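Ribulose bisphosphate carboxylase (PDB 2D69) is a type III Rubisco that probably catalyses the addition of carbon dioxide and water to ribulose 1,5-bisphosphate, yielding two 3-phosphoglycerates, in an archaeal AMP degradation pathway. Local coordinates at residues 238-242 / 270-274; 143-147 / 246-250. All blocks are in the same frame, centred on the assembly; numbering follows the deposited sequence.

Interaction 1. Residues 238-242 / 270-274; sequences AEMVA and DLGLA
L271 and L273 press their isobutyl groups onto A238, E239, V241 and A242, one flank of helix 231-244, and so join two neighbouring outer helices of the β/α barrel, 231-244 and 258-271. The contact is made by packing, mostly apolar, with no hydrogen bond across it. A242 sits opposite L271 where the backbones come closest, A242 CB lying 3.9 Å from L271 CB. Further out along the same leucine, L271 CD1 rests 3.8 Å from E239 CA and also touches E239 CG. L273 straddles the flank with both branches: its CD1 meets A238 CB at 3.8 Å, while its CD2 comes to 4.2 Å from V241 CG1. Both leucines hold CG beside the backbone N (chi1 -60° in L271, -64° in L273), and the turn between them brings both side chains onto one helix face. That turn is made at G272, whose positive phi of 67°, a value favouring glycine, ends the helical run and leads into strand 274-278. Behind this first layer, V249 of strand 248-252 touches both V241 and L273, and M264 of helix 258-271 touches A238. L273 CD1 also sits 3.7 Å from A238 O, the carbonyl oxygen that accepts the helical bond from A242 N at 3.0 Å.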
ATOM      1  N   ALA A 238     -14.847   8.054 -13.964  1.00 13.26           N
ATOM      2  CA  ALA A 238     -13.866   9.006 -14.547  1.00 14.39           C
ATOM      3  C   ALA A 238     -12.564   8.310 -14.832  1.00 14.31           C
ATOM      4  O   ALA A 238     -12.004   8.431 -15.947  1.00 15.08           O
ATOM      5  CB  ALA A 238     -13.681  10.249 -13.636  1.00 14.06           C
ATOM      6  N   GLU A 239     -12.100   7.471 -13.904  1.00 14.20           N
ATOM      7  CA  GLU A 239     -10.835   6.738 -14.163  1.00 15.13           C
ATOM      8  C   GLU A 239     -10.957   5.789 -15.345  1.00 13.84           C
ATOM      9  O   GLU A 239     -10.020   5.640 -16.207  1.00 13.14           O
ATOM     10  CB  GLU A 239     -10.411   5.936 -12.893  1.00 15.94           C
ATOM     11  CG  GLU A 239     -10.002   6.808 -11.706  1.00 20.79           C
ATOM     12  CD  GLU A 239      -9.728   6.027 -10.408  1.00 23.86           C
ATOM     13  OE1 GLU A 239     -10.220   4.898 -10.257  1.00 27.48           O
ATOM     14  OE2 GLU A 239      -9.027   6.544  -9.527  1.00 31.40           O
ATOM     15  N   MET A 240     -12.099   5.139 -15.468  1.00 12.47           N
ATOM     16  CA  MET A 240     -12.339   4.253 -16.631  1.00 14.13           C
ATOM     17  C   MET A 240     -12.356   5.000 -17.966  1.00 13.34           C
ATOM     18  O   MET A 240     -11.788   4.535 -18.961  1.00 14.15           O
ATOM     19  CB  MET A 240     -13.616   3.447 -16.494  1.00 13.43           C
ATOM     20  CG  MET A 240     -13.644   2.434 -15.347  1.00 17.43           C
ATOM     21  SD  MET A 240     -15.438   2.058 -15.152  1.00 19.84           S
ATOM     22  CE  MET A 240     -15.489   1.243 -13.490  1.00 19.56           C
ATOM     23  N   VAL A 241     -12.933   6.199 -17.958  1.00 12.70           N
ATOM     24  CA  VAL A 241     -12.989   7.017 -19.167  1.00 13.45           C
ATOM     25  C   VAL A 241     -11.556   7.384 -19.583  1.00 12.38           C
ATOM     26  O   VAL A 241     -11.138   7.099 -20.717  1.00 16.13           O
ATOM     27  CB  VAL A 241     -13.936   8.271 -18.932  1.00 12.56           C
ATOM     28  CG1 VAL A 241     -13.826   9.267 -20.150  1.00 12.61           C
ATOM     29  CG2 VAL A 241     -15.365   7.818 -18.782  1.00 12.53           C
ATOM     30  N   ALA A 242     -10.756   7.918 -18.654  1.00 14.05           N
ATOM     31  CA  ALA A 242      -9.364   8.375 -18.926  1.00 14.38           C
ATOM     32  C   ALA A 242      -8.531   7.201 -19.416  1.00 15.04           C
ATOM     33  O   ALA A 242      -7.742   7.297 -20.375  1.00 15.33           O
ATOM     34  CB  ALA A 242      -8.748   8.958 -17.687  1.00 15.99           C
ATOM     35  N   ASP A 270      -6.210  15.324 -12.152  1.00 18.02           N
ATOM     36  CA  ASP A 270      -5.219  14.257 -12.241  1.00 19.68           C
ATOM     37  C   ASP A 270      -5.311  13.428 -13.514  1.00 18.95           C
ATOM     38  O   ASP A 270      -4.336  12.839 -13.922  1.00 17.64           O
ATOM     39  CB  ASP A 270      -5.308  13.328 -11.023  1.00 21.00           C
ATOM     40  CG  ASP A 270      -4.749  13.956  -9.770  1.00 26.17           C
ATOM     41  OD1 ASP A 270      -3.950  14.929  -9.887  1.00 31.80           O
ATOM     42  OD2 ASP A 270      -5.076  13.516  -8.645  1.00 34.91           O
ATOM     43  N   LEU A 271      -6.485  13.362 -14.119  1.00 18.24           N
ATOM     44  CA  LEU A 271      -6.709  12.454 -15.238  1.00 17.16           C
ATOM     45  C   LEU A 271      -6.766  13.131 -16.609  1.00 17.96           C
ATOM     46  O   LEU A 271      -6.955  12.467 -17.597  1.00 16.48           O
ATOM     47  CB  LEU A 271      -8.001  11.683 -15.005  1.00 18.16           C
ATOM     48  CG  LEU A 271      -8.112  10.816 -13.751  1.00 17.09           C
ATOM     49  CD1 LEU A 271      -9.476  10.283 -13.622  1.00 19.36           C
ATOM     50  CD2 LEU A 271      -7.122   9.650 -13.815  1.00 17.45           C
ATOM     51  N   GLY A 272      -6.614  14.446 -16.675  1.00 16.94           N
ATOM     52  CA  GLY A 272      -6.745  15.161 -17.942  1.00 17.06           C
ATOM     53  C   GLY A 272      -8.127  15.204 -18.597  1.00 16.42           C
ATOM     54  O   GLY A 272      -8.253  15.116 -19.811  1.00 17.54           O
ATOM     55  N   LEU A 273      -9.176  15.306 -17.779  1.00 15.61           N
ATOM     56  CA  LEU A 273     -10.531  15.277 -18.268  1.00 14.70           C
ATOM     57  C   LEU A 273     -11.185  16.673 -18.196  1.00 15.07           C
ATOM     58  O   LEU A 273     -11.150  17.304 -17.129  1.00 14.66           O
ATOM     59  CB  LEU A 273     -11.324  14.306 -17.373  1.00 14.48           C
ATOM     60  CG  LEU A 273     -10.892  12.834 -17.396  1.00 15.74           C
ATOM     61  CD1 LEU A 273     -11.615  12.051 -16.320  1.00 15.09           C
ATOM     62  CD2 LEU A 273     -11.190  12.215 -18.767  1.00 16.38           C
ATOM     63  N   ALA A 274     -11.798  17.119 -19.307  1.00 14.41           N
ATOM     64  CA  ALA A 274     -12.708  18.281 -19.290  1.00 14.30           C
ATOM     65  C   ALA A 274     -14.052  17.854 -18.703  1.00 14.02           C
ATOM     66  O   ALA A 274     -14.461  16.707 -18.878  1.00 14.41           O
ATOM     67  CB  ALA A 274     -12.893  18.801 -20.634  1.00 14.01           C
TER

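Interaction 2. Residues 143-147 / 246-250; sequences IREFM and GQYVM
The F146 ring drives its edge toward the face of Y248, an edge-to-face pair with centroids 5.5 Å apart and planes at 80°, where helix 139-147 meets the start of strand 248-252 in the β/α barrel. This is the tight side of the contact. Y248 CE1 lies near the plane of the F146 ring, 3.8 Å from F146 CE2, and M147 SD approaches the edge of the Y248 ring, 4.3 Å from Y248 CE1. The phenol reaches on to I143, crossing that side chain at about a right angle, with I143 CD1 3.6 Å from Y248 OH; the hydroxyl has its polar partner elsewhere, in a hydrogen bond with Q309 NE2. E222, L184 and L224, from two other strands of the barrel, also pack on the phenol.

F146 is enclosed on both faces, by I143 CA of its own helix and by Q247 CB, which makes a CH-pi contact 4.2 Å from the ring centroid. With CG set between the backbone N and carbonyl carbon (chi1 77°), the ring swings across to the strand. Replacing F146 by alanine is likely to leave the Y248 face without its aromatic neighbour and Q247 CB without a ring to pack on.

The more open side is at the Q247 amide, where a water enters. The amide lies inclined by 36° to the F146 ring, and the water bridges the two segments, donating to F146 O and, at 2.8 Å, to Q247 OE1.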
ATOM      1  N   ILE A 143     -10.172  22.987 -24.929  1.00 14.87           N
ATOM      2  CA  ILE A 143     -11.044  22.099 -25.667  1.00 14.17           C
ATOM      3  C   ILE A 143     -10.819  22.311 -27.119  1.00 13.87           C
ATOM      4  O   ILE A 143     -10.683  21.346 -27.875  1.00 14.51           O
ATOM      5  CB  ILE A 143     -12.517  22.325 -25.274  1.00 14.78           C
ATOM      6  CG1 ILE A 143     -12.793  21.700 -23.888  1.00 16.61           C
ATOM      7  CG2 ILE A 143     -13.503  21.744 -26.329  1.00 15.37           C
ATOM      8  CD1 ILE A 143     -13.979  22.293 -23.203  1.00 18.69           C
ATOM      9  N   ARG A 144     -10.740  23.560 -27.554  1.00 14.58           N
ATOM     10  CA  ARG A 144     -10.516  23.774 -28.994  1.00 14.11           C
ATOM     11  C   ARG A 144      -9.251  23.111 -29.444  1.00 14.99           C
ATOM     12  O   ARG A 144      -9.185  22.574 -30.564  1.00 14.62           O
ATOM     13  CB  ARG A 144     -10.477  25.257 -29.345  1.00 15.12           C
ATOM     14  CG  ARG A 144     -11.840  25.946 -29.390  1.00 11.68           C
ATOM     15  CD  ARG A 144     -11.812  27.303 -30.108  1.00 13.61           C
ATOM     16  NE  ARG A 144     -13.137  27.859 -30.229  1.00 12.51           N
ATOM     17  CZ  ARG A 144     -14.064  27.445 -31.066  1.00 13.71           C
ATOM     18  NH1 ARG A 144     -13.844  26.456 -31.919  1.00 11.72           N
ATOM     19  NH2 ARG A 144     -15.238  28.010 -31.055  1.00 14.16           N
ATOM     20  N   GLU A 145      -8.227  23.165 -28.591  1.00 15.37           N
ATOM     21  CA  GLU A 145      -6.935  22.544 -28.904  1.00 15.92           C
ATOM     22  C   GLU A 145      -6.996  21.009 -29.031  1.00 15.37           C
ATOM     23  O   GLU A 145      -6.483  20.429 -30.017  1.00 14.36           O
ATOM     24  CB  GLU A 145      -5.901  22.938 -27.872  1.00 17.34           C
ATOM     25  CG  GLU A 145      -4.536  22.300 -28.048  1.00 21.02           C
ATOM     26  CD  GLU A 145      -3.522  22.706 -26.964  1.00 28.23           C
ATOM     27  OE1 GLU A 145      -3.830  22.624 -25.735  1.00 30.52           O
ATOM     28  OE2 GLU A 145      -2.388  23.058 -27.346  1.00 29.86           O
ATOM     29  N   PHE A 146      -7.631  20.333 -28.088  1.00 14.61           N
ATOM     30  CA  PHE A 146      -7.646  18.855 -28.133  1.00 14.59           C
ATOM     31  C   PHE A 146      -8.678  18.321 -29.101  1.00 14.54           C
ATOM     32  O   PHE A 146      -8.556  17.200 -29.583  1.00 14.66           O
ATOM     33  CB  PHE A 146      -7.662  18.210 -26.700  1.00 13.21           C
ATOM     34  CG  PHE A 146      -8.968  18.228 -25.976  1.00 13.93           C
ATOM     35  CD1 PHE A 146      -9.050  18.825 -24.706  1.00 11.75           C
ATOM     36  CD2 PHE A 146     -10.073  17.577 -26.481  1.00 14.41           C
ATOM     37  CE1 PHE A 146     -10.245  18.808 -23.969  1.00 14.24           C
ATOM     38  CE2 PHE A 146     -11.285  17.571 -25.782  1.00 14.84           C
ATOM     39  CZ  PHE A 146     -11.375  18.189 -24.507  1.00 16.12           C
ATOM     40  N   MET A 147      -9.663  19.148 -29.450  1.00 15.39           N
ATOM     41  CA  MET A 147     -10.673  18.741 -30.435  1.00 15.64           C
ATOM     42  C   MET A 147     -10.203  19.075 -31.857  1.00 15.42           C
ATOM     43  O   MET A 147     -10.763  18.594 -32.848  1.00 15.46           O
ATOM     44  CB  MET A 147     -11.983  19.443 -30.139  1.00 15.11           C
ATOM     45  CG  MET A 147     -12.761  18.933 -28.894  1.00 15.47           C
ATOM     46  SD  MET A 147     -13.042  17.158 -28.956  1.00 15.48           S
ATOM     47  CE  MET A 147     -14.117  16.927 -30.428  1.00 19.04           C
ATOM     48  N   GLY A 246     -10.461   8.730 -23.131  1.00 14.02           N
ATOM     49  CA  GLY A 246     -11.386   9.847 -23.169  1.00 14.33           C
ATOM     50  C   GLY A 246     -10.823  11.106 -22.571  1.00 14.17           C
ATOM     51  O   GLY A 246      -9.997  11.055 -21.640  1.00 14.06           O
ATOM     52  N   GLN A 247     -11.286  12.252 -23.067  1.00 14.19           N
ATOM     53  CA  GLN A 247     -10.899  13.542 -22.507  1.00 14.36           C
ATOM     54  C   GLN A 247     -12.025  14.351 -21.928  1.00 13.49           C
ATOM     55  O   GLN A 247     -11.807  15.500 -21.565  1.00 13.56           O
ATOM     56  CB  GLN A 247     -10.112  14.395 -23.522  1.00 14.60           C
ATOM     57  CG  GLN A 247      -8.862  13.691 -24.052  1.00 15.84           C
ATOM     58  CD  GLN A 247      -7.969  14.517 -25.028  1.00 19.59           C
ATOM     59  OE1 GLN A 247      -8.150  14.434 -26.251  1.00 18.69           O
ATOM     60  NE2 GLN A 247      -6.958  15.230 -24.488  1.00 13.80           N
ATOM     61  N   TYR A 248     -13.226  13.779 -21.839  1.00 13.83           N
ATOM     62  CA  TYR A 248     -14.400  14.446 -21.263  1.00 13.11           C
ATOM     63  C   TYR A 248     -15.231  13.530 -20.350  1.00 12.58           C
ATOM     64  O   TYR A 248     -15.389  12.359 -20.607  1.00 13.45           O
ATOM     65  CB  TYR A 248     -15.351  14.833 -22.402  1.00 12.55           C
ATOM     66  CG  TYR A 248     -15.299  16.178 -23.124  1.00 12.39           C
ATOM     67  CD1 TYR A 248     -14.958  16.251 -24.506  1.00 11.66           C
ATOM     68  CD2 TYR A 248     -15.733  17.316 -22.526  1.00 12.52           C
ATOM     69  CE1 TYR A 248     -15.086  17.439 -25.211  1.00 12.65           C
ATOM     70  CE2 TYR A 248     -15.811  18.522 -23.217  1.00 13.62           C
ATOM     71  CZ  TYR A 248     -15.497  18.572 -24.562  1.00 11.52           C
ATOM     72  OH  TYR A 248     -15.637  19.752 -25.221  1.00 13.43           O
ATOM     73  N   VAL A 249     -15.761  14.089 -19.272  1.00 12.35           N
ATOM     74  CA  VAL A 249     -16.858  13.483 -18.531  1.00 12.53           C
ATOM     75  C   VAL A 249     -17.941  14.516 -18.372  1.00 13.77           C
ATOM     76  O   VAL A 249     -17.668  15.726 -18.293  1.00 14.20           O
ATOM     77  CB  VAL A 249     -16.386  12.938 -17.152  1.00 11.94           C
ATOM     78  CG1 VAL A 249     -15.330  11.910 -17.361  1.00 12.84           C
ATOM     79  CG2 VAL A 249     -15.796  14.038 -16.260  1.00  9.68           C
ATOM     80  N   MET A 250     -19.178  14.023 -18.253  1.00 12.84           N
ATOM     81  CA  MET A 250     -20.336  14.817 -18.032  1.00 13.71           C
ATOM     82  C   MET A 250     -20.810  14.548 -16.605  1.00 13.13           C
ATOM     83  O   MET A 250     -20.851  13.397 -16.150  1.00 13.80           O
ATOM     84  CB  MET A 250     -21.438  14.429 -19.014  1.00 13.47           C
ATOM     85  CG  MET A 250     -22.885  14.819 -18.532  1.00 18.33           C
ATOM     86  SD  MET A 250     -24.052  14.480 -19.881  1.00 24.47           S
ATOM     87  CE  MET A 250     -25.430  14.184 -18.935  1.00 20.11           C
TER
HETATM   88  O   HOH W   1      -7.122  14.987 -28.742  1.00 29.47           O

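How the interactions relate
The two contacts have centres 10 Å apart in the catalytic β/α barrel and interleave along the chain, in the order 143-147, 238-242, 246-250, 270-274. Helix 231-244, used in interaction 1, runs on into strand 248-252, used in interaction 2. Adjacent parallel strands complete the link: A274 N to Q247 O at 2.8 Å and V249 N to A274 O at 2.9 Å are probable hydrogen bonds. Interaction 1 thus packs the outer helical layer, whereas interaction 2 brings helix 139-147 against the start of strand 248-252. Those shared bonds tie the outer helices to the strand bearing Y248, whose side chain lies about 9 Å from that of K186, predicted to bind magnesium once carbamylated and unmodified here.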